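Local structure of glutaredoxin-glutathione complex (Polygonaceae, 5KQA) at residues 28-33 / 40-45; 52-57 / 66-71; 81-84 / 88-91; 84-87 / 92-95. The protein binds glutathione in a thioredoxin-fold pocket and, as a glutaredoxin, probably reduces disulfides and glutathionylated thiols at its expense. One frame throughout, in Å; residues are numbered along the deposited sequence.

Contact 1 of 4, residues 28-33 / 40-45; sequences QKAQQL and VVFSKT. With GSH (glutathione), chain B.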
loop_
_atom_site.group_PDB
_atom_site.type_symbol
_atom_site.label_atom_id
_atom_site.label_comp_id
_atom_site.label_asym_id
_atom_site.label_seq_id
_atom_site.Cartn_x
_atom_site.Cartn_y
_atom_site.Cartn_z
ATOM N N GLN A 28 12.359 -1.326 7.322
ATOM C CA GLN A 28 12.707 -2.684 6.903
ATOM C C GLN A 28 11.464 -3.570 6.824
ATOM O O GLN A 28 11.277 -4.297 5.848
ATOM C CB GLN A 28 13.746 -3.300 7.854
ATOM C CG GLN A 28 15.152 -2.727 7.631
ATOM C CD GLN A 28 16.214 -3.306 8.562
ATOM O OE1 GLN A 28 16.036 -4.376 9.152
ATOM N NE2 GLN A 28 17.328 -2.590 8.694
ATOM N N LYS A 29 10.607 -3.492 7.840
ATOM C CA LYS A 29 9.366 -4.257 7.842
ATOM C C LYS A 29 8.493 -3.919 6.633
ATOM O O LYS A 29 7.958 -4.815 5.987
ATOM C CB LYS A 29 8.576 -4.007 9.132
ATOM C CG LYS A 29 7.178 -4.606 9.102
ATOM C CD LYS A 29 6.472 -4.561 10.461
ATOM C CE LYS A 29 5.121 -5.311 10.405
ATOM N NZ LYS A 29 4.541 -5.578 11.753
ATOM N N ALA A 30 8.332 -2.627 6.348
ATOM C CA ALA A 30 7.487 -2.176 5.234
ATOM C C ALA A 30 8.070 -2.613 3.895
ATOM O O ALA A 30 7.341 -3.052 3.005
ATOM C CB ALA A 30 7.322 -0.668 5.266
ATOM N N GLN A 31 9.389 -2.510 3.763
ATOM C CA GLN A 31 10.060 -2.903 2.523
ATOM C C GLN A 31 9.921 -4.403 2.266
ATOM O O GLN A 31 9.685 -4.823 1.132
ATOM C CB GLN A 31 11.539 -2.494 2.559
ATOM C CG GLN A 31 11.751 -0.974 2.515
ATOM C CD GLN A 31 13.209 -0.550 2.754
ATOM O OE1 GLN A 31 13.939 -1.178 3.526
ATOM N NE2 GLN A 31 13.627 0.520 2.091
ATOM N N GLN A 32 10.056 -5.214 3.316
ATOM C CA GLN A 32 9.917 -6.664 3.178
ATOM C C GLN A 32 8.501 -7.032 2.736
ATOM O O GLN A 32 8.300 -7.979 1.981
ATOM C CB GLN A 32 10.252 -7.368 4.500
ATOM C CG GLN A 32 10.474 -8.889 4.402
ATOM C CD GLN A 32 9.190 -9.721 4.482
ATOM O OE1 GLN A 32 8.206 -9.327 5.121
ATOM N NE2 GLN A 32 9.204 -10.890 3.835
ATOM N N LEU A 33 7.512 -6.300 3.229
ATOM C CA LEU A 33 6.133 -6.553 2.823
ATOM C C LEU A 33 5.946 -6.209 1.354
ATOM O O LEU A 33 5.312 -6.953 0.605
ATOM C CB LEU A 33 5.154 -5.749 3.672
ATOM C CG LEU A 33 5.021 -6.307 5.080
ATOM C CD1 LEU A 33 4.355 -5.285 5.992
ATOM C CD2 LEU A 33 4.229 -7.608 5.011
ATOM N N VAL A 40 0.385 -4.369 -2.316
ATOM C CA VAL A 40 0.270 -4.104 -0.884
ATOM C C VAL A 40 -0.551 -2.851 -0.655
ATOM O O VAL A 40 -0.343 -1.827 -1.313
ATOM C CB VAL A 40 1.642 -3.910 -0.182
ATOM C CG1 VAL A 40 1.439 -3.678 1.327
ATOM C CG2 VAL A 40 2.565 -5.098 -0.425
ATOM N N VAL A 41 -1.468 -2.927 0.300
ATOM C CA VAL A 41 -2.248 -1.767 0.684
ATOM C C VAL A 41 -1.998 -1.434 2.149
ATOM O O VAL A 41 -2.587 -2.056 3.024
ATOM C CB VAL A 41 -3.750 -1.993 0.457
ATOM C CG1 VAL A 41 -4.518 -0.742 0.830
ATOM C CG2 VAL A 41 -4.021 -2.360 -1.009
ATOM N N PHE A 42 -1.123 -0.463 2.425
ATOM C CA PHE A 42 -0.978 0.002 3.800
ATOM C C PHE A 42 -2.220 0.813 4.121
ATOM O O PHE A 42 -2.569 1.745 3.417
ATOM C CB PHE A 42 0.295 0.814 4.015
ATOM C CG PHE A 42 1.550 0.007 3.867
ATOM C CD1 PHE A 42 2.017 -0.776 4.918
ATOM C CD2 PHE A 42 2.256 0.017 2.675
ATOM C CE1 PHE A 42 3.180 -1.531 4.785
ATOM C CE2 PHE A 42 3.428 -0.731 2.532
ATOM C CZ PHE A 42 3.886 -1.511 3.593
ATOM N N SER A 43 -2.888 0.426 5.197
ATOM C CA SER A 43 -4.274 0.804 5.424
ATOM C C SER A 43 -4.538 1.156 6.895
ATOM O O SER A 43 -3.690 0.921 7.767
ATOM C CB SER A 43 -5.174 -0.361 4.978
ATOM O OG SER A 43 -6.545 -0.125 5.242
ATOM N N LYS A 44 -5.707 1.730 7.164
ATOM C CA LYS A 44 -6.261 1.716 8.525
ATOM C C LYS A 44 -7.685 1.155 8.467
ATOM O O LYS A 44 -8.397 1.357 7.485
ATOM C CB LYS A 44 -6.221 3.108 9.157
ATOM C CG LYS A 44 -4.808 3.501 9.605
ATOM C CD LYS A 44 -4.761 4.896 10.224
ATOM C CE LYS A 44 -3.354 5.219 10.729
ATOM N NZ LYS A 44 -3.272 6.583 11.319
ATOM N N THR A 45 -8.080 0.413 9.496
ATOM C CA THR A 45 -9.315 -0.374 9.448
ATOM C C THR A 45 -10.563 0.442 9.101
ATOM O O THR A 45 -11.432 -0.016 8.365
ATOM C CB THR A 45 -9.571 -1.083 10.794
ATOM O OG1 THR A 45 -8.367 -1.717 11.235
ATOM C CG2 THR A 45 -10.680 -2.130 10.651
HETATM N N1 GSH B . -6.575 11.780 -1.282
HETATM C CA1 GSH B . -6.291 10.722 -0.368
HETATM C C1 GSH B . -6.609 9.423 -1.073
HETATM O O11 GSH B . -6.094 8.343 -0.675
HETATM O O12 GSH B . -7.383 9.427 -2.072
HETATM C CB1 GSH B . -7.100 10.885 0.912
HETATM C CG1 GSH B . -6.852 9.722 1.866
HETATM C CD1 GSH B . -7.132 10.102 3.318
HETATM O OE1 GSH B . -7.552 11.210 3.598
HETATM N N2 GSH B . -6.902 9.157 4.363
HETATM C CA2 GSH B . -7.144 9.485 5.733
HETATM C C2 GSH B . -5.867 9.606 6.525
HETATM O O2 GSH B . -4.906 8.885 6.299
HETATM C CB2 GSH B . -7.874 8.367 6.442
HETATM S SG2 GSH B . -9.610 8.386 6.091
HETATM N N3 GSH B . -5.811 10.545 7.588
HETATM C CA3 GSH B . -4.629 10.640 8.373
HETATM C C3 GSH B . -4.425 9.318 9.112
HETATM O O31 GSH B . -3.264 8.910 9.377
HETATM O O32 GSH B . -5.409 8.605 9.466
#

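Contact 2 of 4, residues 52-57 / 66-71; sequences RVKKLF and TIELDQ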
loop_
_atom_site.group_PDB
_atom_site.type_symbol
_atom_site.label_atom_id
_atom_site.label_comp_id
_atom_site.label_asym_id
_atom_site.label_seq_id
_atom_site.Cartn_x
_atom_site.Cartn_y
_atom_site.Cartn_z
ATOM N N ARG A 52 -12.520 1.923 -0.176
ATOM C CA ARG A 52 -12.725 2.131 -1.613
ATOM C C ARG A 52 -11.696 1.397 -2.474
ATOM O O ARG A 52 -12.057 0.735 -3.456
ATOM C CB ARG A 52 -12.689 3.627 -1.960
ATOM C CG ARG A 52 -13.949 4.397 -1.598
ATOM C CD ARG A 52 -14.563 5.048 -2.833
ATOM N NE ARG A 52 -13.826 6.237 -3.239
ATOM C CZ ARG A 52 -13.552 6.564 -4.497
ATOM N NH1 ARG A 52 -12.873 7.673 -4.749
ATOM N NH2 ARG A 52 -13.948 5.790 -5.500
ATOM N N VAL A 53 -10.417 1.517 -2.123
ATOM C CA VAL A 53 -9.375 0.939 -2.974
ATOM C C VAL A 53 -9.419 -0.575 -2.880
ATOM O O VAL A 53 -9.201 -1.265 -3.876
ATOM C CB VAL A 53 -7.933 1.444 -2.632
ATOM C CG1 VAL A 53 -7.839 2.952 -2.772
ATOM C CG2 VAL A 53 -7.483 0.990 -1.262
ATOM N N LYS A 54 -9.731 -1.095 -1.694
ATOM C CA LYS A 54 -9.863 -2.539 -1.518
ATOM C C LYS A 54 -11.020 -3.085 -2.353
ATOM O O LYS A 54 -10.909 -4.141 -2.982
ATOM C CB LYS A 54 -10.080 -2.903 -0.045
ATOM C CG LYS A 54 -8.887 -2.686 0.863
ATOM C CD LYS A 54 -9.330 -2.776 2.321
ATOM C CE LYS A 54 -8.266 -2.283 3.267
ATOM N NZ LYS A 54 -8.738 -2.260 4.694
ATOM N N LYS A 55 -12.141 -2.373 -2.334
ATOM C CA LYS A 55 -13.304 -2.768 -3.123
ATOM C C LYS A 55 -12.979 -2.801 -4.626
ATOM O O LYS A 55 -13.373 -3.727 -5.336
ATOM C CB LYS A 55 -14.467 -1.813 -2.843
ATOM C CG LYS A 55 -15.815 -2.266 -3.367
ATOM C CD LYS A 55 -16.922 -1.392 -2.783
ATOM C CE LYS A 55 -18.313 -1.877 -3.177
ATOM N NZ LYS A 55 -18.581 -1.726 -4.638
ATOM N N LEU A 56 -12.258 -1.789 -5.106
ATOM C CA LEU A 56 -11.807 -1.762 -6.501
ATOM C C LEU A 56 -10.956 -2.982 -6.837
ATOM O O LEU A 56 -11.198 -3.662 -7.831
ATOM C CB LEU A 56 -11.005 -0.488 -6.796
ATOM C CG LEU A 56 -10.408 -0.419 -8.214
ATOM C CD1 LEU A 56 -11.469 -0.079 -9.236
ATOM C CD2 LEU A 56 -9.256 0.548 -8.305
ATOM N N PHE A 57 -9.945 -3.249 -6.015
ATOM C CA PHE A 57 -9.077 -4.401 -6.237
ATOM C C PHE A 57 -9.856 -5.710 -6.172
ATOM O O PHE A 57 -9.576 -6.628 -6.939
ATOM C CB PHE A 57 -7.928 -4.421 -5.221
ATOM C CG PHE A 57 -6.928 -3.339 -5.432
ATOM C CD1 PHE A 57 -6.523 -2.998 -6.715
ATOM C CD2 PHE A 57 -6.399 -2.648 -4.358
ATOM C CE1 PHE A 57 -5.602 -1.994 -6.925
ATOM C CE2 PHE A 57 -5.479 -1.635 -4.563
ATOM C CZ PHE A 57 -5.079 -1.312 -5.846
ATOM N N THR A 66 -3.342 -6.565 2.722
ATOM C CA THR A 66 -3.696 -5.422 3.544
ATOM C C THR A 66 -2.875 -5.419 4.824
ATOM O O THR A 66 -2.698 -6.463 5.468
ATOM C CB THR A 66 -5.181 -5.430 3.926
ATOM O OG1 THR A 66 -5.974 -5.330 2.748
ATOM C CG2 THR A 66 -5.496 -4.262 4.844
ATOM N N ILE A 67 -2.393 -4.243 5.204
ATOM C CA ILE A 67 -1.694 -4.083 6.465
ATOM C C ILE A 67 -2.342 -2.918 7.200
ATOM O O ILE A 67 -2.220 -1.767 6.792
ATOM C CB ILE A 67 -0.179 -3.822 6.270
ATOM C CG1 ILE A 67 0.496 -4.998 5.540
ATOM C CG2 ILE A 67 0.497 -3.582 7.618
ATOM C CD1 ILE A 67 0.639 -6.273 6.411
ATOM N N GLU A 68 -3.054 -3.226 8.275
ATOM C CA GLU A 68 -3.787 -2.210 9.022
ATOM C C GLU A 68 -2.894 -1.574 10.073
ATOM O O GLU A 68 -2.632 -2.188 11.103
ATOM C CB GLU A 68 -5.023 -2.822 9.690
ATOM C CG GLU A 68 -6.000 -3.496 8.734
ATOM C CD GLU A 68 -6.786 -2.495 7.902
ATOM O OE1 GLU A 68 -6.382 -1.318 7.869
ATOM O OE2 GLU A 68 -7.810 -2.878 7.291
ATOM N N LEU A 69 -2.436 -0.350 9.825
ATOM C CA LEU A 69 -1.465 0.282 10.715
ATOM C C LEU A 69 -1.998 0.466 12.143
ATOM O O LEU A 69 -1.240 0.381 13.121
ATOM C CB LEU A 69 -1.030 1.629 10.151
ATOM C CG LEU A 69 -0.382 1.620 8.773
ATOM C CD1 LEU A 69 0.125 3.023 8.459
ATOM C CD2 LEU A 69 0.730 0.591 8.720
ATOM N N ASP A 70 -3.301 0.698 12.257
ATOM C CA ASP A 70 -3.944 0.906 13.557
ATOM C C ASP A 70 -3.961 -0.366 14.405
ATOM O O ASP A 70 -4.253 -0.326 15.594
ATOM C CB ASP A 70 -5.379 1.409 13.364
ATOM C CG ASP A 70 -6.186 0.493 12.484
ATOM O OD1 ASP A 70 -5.728 0.212 11.357
ATOM O OD2 ASP A 70 -7.257 0.023 12.916
ATOM N N GLN A 71 -3.658 -1.500 13.785
ATOM C CA GLN A 71 -3.656 -2.774 14.492
ATOM C C GLN A 71 -2.249 -3.322 14.663
ATOM O O GLN A 71 -2.056 -4.416 15.184
ATOM C CB GLN A 71 -4.521 -3.779 13.750
ATOM C CG GLN A 71 -5.969 -3.333 13.680
ATOM C CD GLN A 71 -6.865 -4.434 13.232
ATOM O OE1 GLN A 71 -6.812 -5.529 13.779
ATOM N NE2 GLN A 71 -7.688 -4.169 12.217
#

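Contact 3 of 4, residues 81-84 / 88-91; sequences ALLQ and QRTV. With GSH (glutathione), chain B.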
loop_
_atom_site.group_PDB
_atom_site.type_symbol
_atom_site.label_atom_id
_atom_site.label_comp_id
_atom_site.label_asym_id
_atom_site.label_seq_id
_atom_site.Cartn_x
_atom_site.Cartn_y
_atom_site.Cartn_z
ATOM N N ALA A 81 7.878 5.834 8.595
ATOM C CA ALA A 81 8.783 5.295 7.585
ATOM C C ALA A 81 8.215 5.484 6.172
ATOM O O ALA A 81 8.954 5.757 5.221
ATOM C CB ALA A 81 9.062 3.828 7.859
ATOM N N LEU A 82 6.898 5.356 6.039
ATOM C CA LEU A 82 6.265 5.494 4.727
ATOM C C LEU A 82 6.315 6.945 4.272
ATOM O O LEU A 82 6.421 7.226 3.077
ATOM C CB LEU A 82 4.818 5.002 4.755
ATOM C CG LEU A 82 4.566 3.495 4.884
ATOM C CD1 LEU A 82 3.105 3.241 5.243
ATOM C CD2 LEU A 82 4.957 2.699 3.610
ATOM N N LEU A 83 6.239 7.868 5.231
ATOM C CA LEU A 83 6.405 9.285 4.928
ATOM C C LEU A 83 7.818 9.551 4.410
ATOM O O LEU A 83 8.003 10.189 3.383
ATOM C CB LEU A 83 6.125 10.147 6.164
ATOM C CG LEU A 83 6.416 11.656 6.041
ATOM C CD1 LEU A 83 5.754 12.285 4.805
ATOM C CD2 LEU A 83 5.976 12.388 7.304
ATOM N N GLN A 84 8.818 9.072 5.135
ATOM C CA GLN A 84 10.196 9.227 4.698
ATOM C C GLN A 84 10.412 8.637 3.300
ATOM O O GLN A 84 11.068 9.229 2.448
ATOM C CB GLN A 84 11.143 8.570 5.698
ATOM C CG GLN A 84 12.591 8.512 5.225
ATOM C CD GLN A 84 13.449 7.639 6.109
ATOM O OE1 GLN A 84 13.889 6.554 5.706
ATOM N NE2 GLN A 84 13.694 8.104 7.327
ATOM N N GLN A 88 4.253 10.636 1.394
ATOM C CA GLN A 88 2.824 10.560 1.644
ATOM C C GLN A 88 2.549 10.427 3.150
ATOM O O GLN A 88 3.277 9.732 3.858
ATOM C CB GLN A 88 2.252 9.381 0.854
ATOM C CG GLN A 88 0.786 9.109 1.030
ATOM C CD GLN A 88 0.316 7.993 0.111
ATOM O OE1 GLN A 88 0.908 7.751 -0.946
ATOM N NE2 GLN A 88 -0.755 7.327 0.495
ATOM N N ARG A 89 1.515 11.103 3.640
ATOM C CA ARG A 89 1.205 11.119 5.074
ATOM C C ARG A 89 -0.009 10.266 5.438
ATOM O O ARG A 89 -0.239 9.959 6.612
ATOM C CB ARG A 89 0.962 12.556 5.547
ATOM C CG ARG A 89 2.119 13.480 5.251
ATOM C CD ARG A 89 1.883 14.883 5.763
ATOM N NE ARG A 89 3.090 15.689 5.610
ATOM C CZ ARG A 89 4.051 15.753 6.525
ATOM N NH1 ARG A 89 3.938 15.065 7.654
ATOM N NH2 ARG A 89 5.116 16.510 6.318
ATOM N N THR A 90 -0.774 9.874 4.428
ATOM C CA THR A 90 -2.065 9.241 4.649
ATOM C C THR A 90 -2.137 7.807 4.152
ATOM O O THR A 90 -1.284 7.355 3.384
ATOM C CB THR A 90 -3.179 10.030 3.949
ATOM O OG1 THR A 90 -2.908 10.062 2.539
ATOM C CG2 THR A 90 -3.247 11.448 4.494
ATOM N N VAL A 91 -3.179 7.112 4.601
ATOM C CA VAL A 91 -3.573 5.816 4.081
ATOM C C VAL A 91 -4.820 6.060 3.254
ATOM O O VAL A 91 -5.584 6.981 3.545
ATOM C CB VAL A 91 -3.857 4.766 5.208
ATOM C CG1 VAL A 91 -2.556 4.285 5.863
ATOM C CG2 VAL A 91 -4.829 5.334 6.259
HETATM N N1 GSH B . -6.575 11.780 -1.282
HETATM C CA1 GSH B . -6.291 10.722 -0.368
HETATM C C1 GSH B . -6.609 9.423 -1.073
HETATM O O11 GSH B . -6.094 8.343 -0.675
HETATM O O12 GSH B . -7.383 9.427 -2.072
HETATM C CB1 GSH B . -7.100 10.885 0.912
HETATM C CG1 GSH B . -6.852 9.722 1.866
HETATM C CD1 GSH B . -7.132 10.102 3.318
HETATM O OE1 GSH B . -7.552 11.210 3.598
HETATM N N2 GSH B . -6.902 9.157 4.363
HETATM C CA2 GSH B . -7.144 9.485 5.733
HETATM C C2 GSH B . -5.867 9.606 6.525
HETATM O O2 GSH B . -4.906 8.885 6.299
HETATM C CB2 GSH B . -7.874 8.367 6.442
HETATM S SG2 GSH B . -9.610 8.386 6.091
HETATM N N3 GSH B . -5.811 10.545 7.588
HETATM C CA3 GSH B . -4.629 10.640 8.373
HETATM C C3 GSH B . -4.425 9.318 9.112
HETATM O O31 GSH B . -3.264 8.910 9.377
HETATM O O32 GSH B . -5.409 8.605 9.466
#

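Contact 4 of 4, residues 84-87 / 92-95; sequences QWTG and PNVF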
loop_
_atom_site.group_PDB
_atom_site.type_symbol
_atom_site.label_atom_id
_atom_site.label_comp_id
_atom_site.label_asym_id
_atom_site.label_seq_id
_atom_site.Cartn_x
_atom_site.Cartn_y
_atom_site.Cartn_z
ATOM N N GLN A 84 8.818 9.072 5.135
ATOM C CA GLN A 84 10.196 9.227 4.698
ATOM C C GLN A 84 10.412 8.637 3.300
ATOM O O GLN A 84 11.068 9.229 2.448
ATOM C CB GLN A 84 11.143 8.570 5.698
ATOM C CG GLN A 84 12.591 8.512 5.225
ATOM C CD GLN A 84 13.449 7.639 6.109
ATOM O OE1 GLN A 84 13.889 6.554 5.706
ATOM N NE2 GLN A 84 13.694 8.104 7.327
ATOM N N TRP A 85 9.830 7.472 3.073
ATOM C CA TRP A 85 10.018 6.715 1.843
ATOM C C TRP A 85 9.237 7.267 0.647
ATOM O O TRP A 85 9.748 7.271 -0.485
ATOM C CB TRP A 85 9.614 5.274 2.118
ATOM C CG TRP A 85 9.877 4.248 1.064
ATOM C CD1 TRP A 85 10.628 4.378 -0.065
ATOM C CD2 TRP A 85 9.384 2.903 1.073
ATOM N NE1 TRP A 85 10.623 3.195 -0.771
ATOM C CE2 TRP A 85 9.864 2.276 -0.095
ATOM C CE3 TRP A 85 8.562 2.178 1.948
ATOM C CZ2 TRP A 85 9.572 0.951 -0.402
ATOM C CZ3 TRP A 85 8.263 0.863 1.637
ATOM C CH2 TRP A 85 8.767 0.264 0.468
ATOM N N THR A 86 8.006 7.722 0.885
ATOM C CA THR A 86 7.103 8.098 -0.220
ATOM C C THR A 86 6.598 9.558 -0.216
ATOM O O THR A 86 5.936 9.982 -1.164
ATOM C CB THR A 86 5.838 7.198 -0.247
ATOM O OG1 THR A 86 5.006 7.513 0.871
ATOM C CG2 THR A 86 6.190 5.691 -0.233
ATOM N N GLY A 87 6.861 10.305 0.851
ATOM C CA GLY A 87 6.374 11.675 0.955
ATOM C C GLY A 87 4.892 11.789 1.259
ATOM O O GLY A 87 4.334 12.885 1.386
ATOM N N PRO A 92 -5.040 5.241 2.220
ATOM C CA PRO A 92 -4.194 4.104 1.855
ATOM C C PRO A 92 -2.882 4.493 1.159
ATOM O O PRO A 92 -2.801 5.512 0.475
ATOM C CB PRO A 92 -5.089 3.315 0.903
ATOM C CG PRO A 92 -5.918 4.376 0.241
ATOM C CD PRO A 92 -6.204 5.375 1.320
ATOM N N ASN A 93 -1.866 3.655 1.335
ATOM C CA ASN A 93 -0.579 3.828 0.676
ATOM C C ASN A 93 -0.278 2.525 -0.054
ATOM O O ASN A 93 0.077 1.518 0.563
ATOM C CB ASN A 93 0.513 4.179 1.685
ATOM C CG ASN A 93 1.742 4.801 1.038
ATOM O OD1 ASN A 93 2.070 4.513 -0.108
ATOM N ND2 ASN A 93 2.427 5.660 1.779
ATOM N N VAL A 94 -0.471 2.553 -1.366
ATOM C CA VAL A 94 -0.442 1.365 -2.219
ATOM C C VAL A 94 0.892 1.161 -2.956
ATOM O O VAL A 94 1.459 2.098 -3.520
ATOM C CB VAL A 94 -1.590 1.440 -3.271
ATOM C CG1 VAL A 94 -1.628 0.184 -4.154
ATOM C CG2 VAL A 94 -2.929 1.653 -2.578
ATOM N N PHE A 95 1.382 -0.077 -2.946
ATOM C CA PHE A 95 2.540 -0.464 -3.748
ATOM C C PHE A 95 2.146 -1.577 -4.702
ATOM O O PHE A 95 1.391 -2.475 -4.334
ATOM C CB PHE A 95 3.699 -0.936 -2.868
ATOM C CG PHE A 95 4.345 0.157 -2.069
ATOM C CD1 PHE A 95 3.695 0.711 -0.977
ATOM C CD2 PHE A 95 5.611 0.608 -2.394
ATOM C CE1 PHE A 95 4.292 1.696 -0.225
ATOM C CE2 PHE A 95 6.217 1.596 -1.650
ATOM C CZ PHE A 95 5.551 2.149 -0.565
#

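Contact 1 of 4, residues 28-33 / 40-45
This is a buried, apolar helix-on-sheet contact: helix 20-35 lies over the inner strand 39-43 of the thioredoxin-type sheet, and A30 and L33 meet V40 and F42. The short axes approach to 10.4 Å and are inclined at 144°, only roughly antiparallel. With CG beside its backbone N, anti to the carbonyl carbon (chi1 -67°), the F42 ring reaches up to the helix, where its far corner CZ lies 3.9 Å from CB of A30. The carbonyl O of A30 sits at the ring edge, in plane, 3.8 Å from CZ of F42. One turn on, CD1 of L33 lies 4.1 Å from CE1 of F42, neither over the face nor at the edge of the ring. V40 is used on two sides: its CG1 covers one face of the F42 ring, offset toward the rim, while its CG2 touches the carbonyl O of L33 at 3.5 Å. L82 of helix 75-86 and I67 of strand 65-68 also pack on F42. Past the strand, K44, extended beyond CG, reaches glutathione: its NZ donates to O31 of the ligand at 3.0 Å, with a weak second bond to O32 and another to Q79. The chemistry therefore divides along one segment: apolar side chains join helix and strand, and the lysine just beyond meets the glycine carboxylate of the ligand with what is probably a positive charge.

Contact 2 of 4, residues 52-57 / 66-71
K54 reaches from helix 48-60 toward the edge strand 65-68 as a nearly straight rod, crossing T66 at about a right angle and meeting E68 at a slant. Its CG lies anti to the carbonyl carbon (chi1 -69°), and beyond CG the chain is fully extended, which carries the ammonium group over the strand. The methylene CE passes T66, 3.8 Å from its methyl CG2 and equally far from OG1, so the threonine's branched end flanks the last carbon of the lysine. E68 comes to meet it by a bend: chi2 of -73° folds the carboxylate back toward the helix. The lysine NZ then bonds OE2 of E68 at 2.8 Å in a salt bridge, approaching from the syn side but 30° out of the carboxylate plane. The other oxygen, OE1 of E68, stays 4.1 Å from NZ of K54 and is hydrogen-bonded instead to the hydroxyl of S43, which also binds NZ of K54. Lysine, glutamate and serine thus form a closed polar triangle that links helix 48-60 to strands 65-68 and 39-43, the three elements of one beta-alpha-beta unit. All of the touching side chains here are partly exposed. Two bonds grip the lysine NZ and each carboxylate oxygen has a partner, an arrangement that fixes the rotation of the glutamate; the close positive charge would probably favour its ionised form.

Contact 3 of 4, residues 81-84 / 88-91
L83 lays its two methyl groups against R89: CD1 sits over one face of the guanidinium, 4.2 Å above its plane and near its centre, while CD2 comes within 3.4 Å of NH1 of R89. The two side chains cross obliquely. R89 is extended from CG to NE, and chi4 of -88° turns the guanidinium plane across that chain, with one face to CD1 of L83; CG of R89 also lies 3.9 Å from CD1 of L83. The backbones come close too, where CA of L83 makes a CH...O contact with the carbonyl O of Q88 at 3.3 Å, with 139° at the hydrogen. The Q88 amide is engaged within its own loop. Its NE2 bonds O of T90 at 2.9 Å, arriving from above the carbonyl plane, with a weak second bond to O of P92, while its OE1 is held by H100. The bond to T90 lies within the loop just before V91, which pairs with glutathione in strand fashion: V91 N donates to O2 of the ligand at 3.0 Å, and V91 O accepts from N2 of the ligand at 2.7 Å. CB of T90 packs on O2 of glutathione. The contact folds the loop back on the end of helix 75-86, from which A81 and Q84 rest on helix 20-35, while L82 and Q88 both reach N93 at the start of strand 93-96.

Contact 4 of 4, residues 84-87 / 92-95
N93 points back at T86 on the end of helix 75-86, just after P92, whose preceding peptide bond is cis as at the cis-proline of thioredoxin folds and which packs on Y49, C50 and V53 of helix 48-60 as well as on glutathione. The CG of N93 is anti to the backbone N (chi1 -161°), and its ND2 gives a straight but weak hydrogen bond to OG1 of T86, 3.3 Å long with 167° at the hydrogen. That hydroxyl is held more firmly by O of L82 and also meets N of Q88. V94 turns to the other side of the sheet, against F57. F95 returns to the helix: its CZ lies 3.6 Å from CG2 of T86, and its CE2 sits over one face of the W85 indole, 3.6 Å from CH2. The F95 ring and the six-membered W85 ring are oblique, planes at 33° and centroids 4.6 Å apart. The methyl of T86 lies over the same W85 face, also toward its rim. Helix 20-35 completes the packing, V34 touching both W85 and F95, while strand 93-96 runs between strands 39-43 and 99-102, with H100 of the latter meeting the F95 ring.

How the contacts relate
From the N terminus, contact 1 closes the short turn from helix 20-35 into strand 39-43. Contact 2 follows in series, closing the connection from helix 48-60 to strand 65-68, which is parallel to 39-43; T45 OG1 and D70 OD2, 2.7 Å apart, join the two. Contacts 3 and 4 come later, both starting on helix 75-86 and sharing Q84; their spans, 81-91 and 84-95, cross without nesting, the first closing the loop after the helix, the second adding strand 93-96. That strand pairs antiparallel with 39-43 through F42 O and N93 N, tying contact 4 to contact 1. Contacts 1 and 3 both carry residues hydrogen-bonded to glutathione, and P92 of contact 4 touches it too.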